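Local structure of 4-hydroxybutyrate coenzyme A transferase (2OAS) at residues A[397-402]-A[424-428]. The protein is a coenzyme A transferase of the acetyl-CoA hydrolase/transferase family that probably moves CoA between carboxylic acids such as acetate and 4-hydroxybutyrate. Numbering follows the deposited sequence.
Sequences LRERAQ and WGLNL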
ATOM      1  N   LEU A 397       3.789  15.466  10.930  1.00 33.10           N
ATOM      2  CA  LEU A 397       2.613  16.100  10.344  1.00 33.84           C
ATOM      3  C   LEU A 397       2.795  17.601  10.188  1.00 33.96           C
ATOM      4  O   LEU A 397       2.409  18.162   9.164  1.00 31.83           O
ATOM      5  CB  LEU A 397       1.357  15.819  11.171  1.00 33.19           C
ATOM      6  CG  LEU A 397       0.928  14.350  11.298  1.00 33.84           C
ATOM      7  CD1 LEU A 397      -0.476  14.279  11.911  1.00 33.58           C
ATOM      8  CD2 LEU A 397       0.939  13.677   9.938  1.00 33.47           C
ATOM      9  N   ARG A 398       3.391  18.260  11.176  1.00 35.56           N
ATOM     10  CA  ARG A 398       3.566  19.699  11.038  1.00 37.76           C
ATOM     11  C   ARG A 398       4.612  20.027   9.966  1.00 36.61           C
ATOM     12  O   ARG A 398       4.503  21.032   9.261  1.00 36.65           O
ATOM     13  CB  ARG A 398       3.944  20.343  12.368  1.00 39.96           C
ATOM     14  CG  ARG A 398       5.301  19.947  12.907  1.00 43.12           C
ATOM     15  CD  ARG A 398       5.634  20.765  14.154  1.00 46.03           C
ATOM     16  NE  ARG A 398       6.947  20.436  14.698  1.00 48.66           N
ATOM     17  CZ  ARG A 398       7.466  20.992  15.790  1.00 51.01           C
ATOM     18  NH1 ARG A 398       6.775  21.907  16.457  1.00 52.06           N
ATOM     19  NH2 ARG A 398       8.677  20.635  16.212  1.00 51.75           N
ATOM     20  N   GLU A 399       5.619  19.171   9.836  1.00 35.26           N
ATOM     21  CA  GLU A 399       6.665  19.379   8.837  1.00 32.42           C
ATOM     22  C   GLU A 399       6.095  19.194   7.435  1.00 30.25           C
ATOM     23  O   GLU A 399       6.413  19.955   6.518  1.00 27.21           O
ATOM     24  CB  GLU A 399       7.820  18.407   9.066  1.00 33.00           C
ATOM     25  CG  GLU A 399       8.598  18.684  10.349  1.00 34.20           C
ATOM     26  CD  GLU A 399       9.720  17.685  10.623  1.00 35.22           C
ATOM     27  OE1 GLU A 399      10.536  17.961  11.530  1.00 35.91           O
ATOM     28  OE2 GLU A 399       9.781  16.635   9.942  1.00 32.60           O
ATOM     29  N   ARG A 400       5.244  18.184   7.284  1.00 29.19           N
ATOM     30  CA  ARG A 400       4.599  17.866   6.026  1.00 29.45           C
ATOM     31  C   ARG A 400       3.666  19.007   5.603  1.00 30.83           C
ATOM     32  O   ARG A 400       3.725  19.501   4.473  1.00 29.69           O
ATOM     33  CB  ARG A 400       3.799  16.555   6.161  1.00 30.80           C
ATOM     34  CG  ARG A 400       4.665  15.307   6.432  1.00 36.72           C
ATOM     35  CD  ARG A 400       3.868  14.138   7.046  1.00 36.97           C
ATOM     36  NE  ARG A 400       3.312  13.209   6.064  1.00 39.20           N
ATOM     37  CZ  ARG A 400       3.953  12.159   5.556  1.00 39.69           C
ATOM     38  NH1 ARG A 400       5.194  11.874   5.929  1.00 38.43           N
ATOM     39  NH2 ARG A 400       3.349  11.384   4.666  1.00 39.90           N
ATOM     40  N   ALA A 401       2.804  19.429   6.520  1.00 31.42           N
ATOM     41  CA  ALA A 401       1.872  20.498   6.231  1.00 31.43           C
ATOM     42  C   ALA A 401       2.627  21.758   5.849  1.00 31.42           C
ATOM     43  O   ALA A 401       2.260  22.449   4.893  1.00 31.13           O
ATOM     44  CB  ALA A 401       0.995  20.759   7.438  1.00 30.73           C
ATOM     45  N   GLN A 402       3.690  22.063   6.582  1.00 31.39           N
ATOM     46  CA  GLN A 402       4.464  23.253   6.273  1.00 32.13           C
ATOM     47  C   GLN A 402       5.005  23.184   4.844  1.00 32.25           C
ATOM     48  O   GLN A 402       4.796  24.107   4.055  1.00 29.99           O
ATOM     49  CB  GLN A 402       5.611  23.414   7.273  1.00 32.45           C
ATOM     50  CG  GLN A 402       6.480  24.620   7.018  1.00 36.05           C
ATOM     51  CD  GLN A 402       5.692  25.926   7.059  1.00 40.56           C
ATOM     52  OE1 GLN A 402       5.279  26.395   8.125  1.00 42.67           O
ATOM     53  NE2 GLN A 402       5.475  26.518   5.887  1.00 42.87           N
ATOM     54  N   TRP A 424      -6.105  20.402  12.048  1.00 39.28           N
ATOM     55  CA  TRP A 424      -5.177  19.358  12.471  1.00 39.56           C
ATOM     56  C   TRP A 424      -4.583  19.624  13.847  1.00 40.24           C
ATOM     57  O   TRP A 424      -3.998  18.738  14.455  1.00 40.21           O
ATOM     58  CB  TRP A 424      -4.044  19.189  11.444  1.00 38.70           C
ATOM     59  CG  TRP A 424      -4.516  18.733  10.090  1.00 38.50           C
ATOM     60  CD1 TRP A 424      -4.925  19.520   9.053  1.00 39.38           C
ATOM     61  CD2 TRP A 424      -4.692  17.378   9.656  1.00 38.09           C
ATOM     62  NE1 TRP A 424      -5.343  18.741   8.001  1.00 37.66           N
ATOM     63  CE2 TRP A 424      -5.204  17.425   8.341  1.00 38.33           C
ATOM     64  CE3 TRP A 424      -4.448  16.126  10.244  1.00 36.41           C
ATOM     65  CZ2 TRP A 424      -5.505  16.264   7.609  1.00 38.67           C
ATOM     66  CZ3 TRP A 424      -4.746  14.975   9.518  1.00 35.35           C
ATOM     67  CH2 TRP A 424      -5.260  15.054   8.211  1.00 36.61           C
ATOM     68  N   GLY A 425      -4.736  20.846  14.342  1.00 42.43           N
ATOM     69  CA  GLY A 425      -4.194  21.178  15.645  1.00 42.85           C
ATOM     70  C   GLY A 425      -2.682  21.200  15.619  1.00 43.16           C
ATOM     71  O   GLY A 425      -2.017  20.836  16.595  1.00 44.66           O
ATOM     72  N   LEU A 426      -2.127  21.617  14.495  1.00 43.20           N
ATOM     73  CA  LEU A 426      -0.686  21.679  14.386  1.00 45.77           C
ATOM     74  C   LEU A 426      -0.250  23.120  14.453  1.00 47.20           C
ATOM     75  O   LEU A 426      -0.930  24.003  13.940  1.00 47.86           O
ATOM     76  CB  LEU A 426      -0.228  21.089  13.060  1.00 45.45           C
ATOM     77  CG  LEU A 426      -0.706  19.681  12.733  1.00 46.50           C
ATOM     78  CD1 LEU A 426      -0.309  19.370  11.302  1.00 46.09           C
ATOM     79  CD2 LEU A 426      -0.109  18.673  13.702  1.00 45.89           C
ATOM     80  N   ASN A 427       0.882  23.369  15.097  1.00 49.15           N
ATOM     81  CA  ASN A 427       1.383  24.729  15.155  1.00 51.48           C
ATOM     82  C   ASN A 427       2.756  24.763  14.497  1.00 50.22           C
ATOM     83  O   ASN A 427       3.731  24.195  14.993  1.00 48.70           O
ATOM     84  CB  ASN A 427       1.411  25.252  16.601  1.00 53.64           C
ATOM     85  CG  ASN A 427       2.208  24.380  17.522  1.00 55.71           C
ATOM     86  OD1 ASN A 427       3.434  24.307  17.427  1.00 58.18           O
ATOM     87  ND2 ASN A 427       1.520  23.713  18.441  1.00 57.25           N
ATOM     88  N   LEU A 428       2.784  25.419  13.340  1.00 51.12           N
ATOM     89  CA  LEU A 428       3.972  25.593  12.503  1.00 50.80           C
ATOM     90  C   LEU A 428       4.842  26.741  13.023  1.00 51.91           C
ATOM     91  O   LEU A 428       4.425  27.397  14.012  1.00 51.44           O
ATOM     92  CB  LEU A 428       3.516  25.892  11.067  1.00 49.79           C
ATOM     93  CG  LEU A 428       2.249  25.170  10.581  1.00 50.22           C
ATOM     94  CD1 LEU A 428       1.953  25.577   9.140  1.00 51.51           C
ATOM     95  CD2 LEU A 428       2.426  23.650  10.684  1.00 50.20           C
TER
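The guanidinium of Arg-398 meets the C-terminal tail at its edge: the backbone O of Asn-427 lies near its plane, 4.1 Å from NH1. This is no hydrogen bond. NE makes a salt bridge with Asp-91 of the second subunit. CG of Arg-398 sits between the backbone N and the carbonyl carbon (chi1 66°), and from there the chain runs extended to NE, passing across the tail near Asn-427. Its CD stands 4.0 Å from the same Asn-427 O. The indole NE1 of Trp-424 makes a hydrogen bond to Ser-365 O.

No hydrogen bond joins the segments; leucine methyl groups pack on the helix and its backbone. Leu-426 points at the helix. Its CD1 touches CB of Leu-397 at 3.9 Å and the backbone O of Leu-397 at 3.7 Å. That oxygen already accepts the helical bond from Ala-401 N, and CB of Ala-401 lies 4.3 Å from Leu-426 CD1. Two residues on in the tail, CD2 of Leu-428 rests 3.6 Å from Arg-398 O. The side chains of Gln-402 and Leu-428 cross at a slant.

Gly-425, with positive phi, turns the chain as it leaves helix 410-422, and Leu-426 shares a backbone hydrogen bond with Ala-420. The last modelled residues then run past helix 397-405, joining the two final helices of the chain far from the CoA site. Helix 397-405 also meets strands of the second subunit: Arg-73 on that subunit's strand 70-74 makes a salt bridge to Glu-399, and Ile-325 on its strand 324-325 packs on Leu-397.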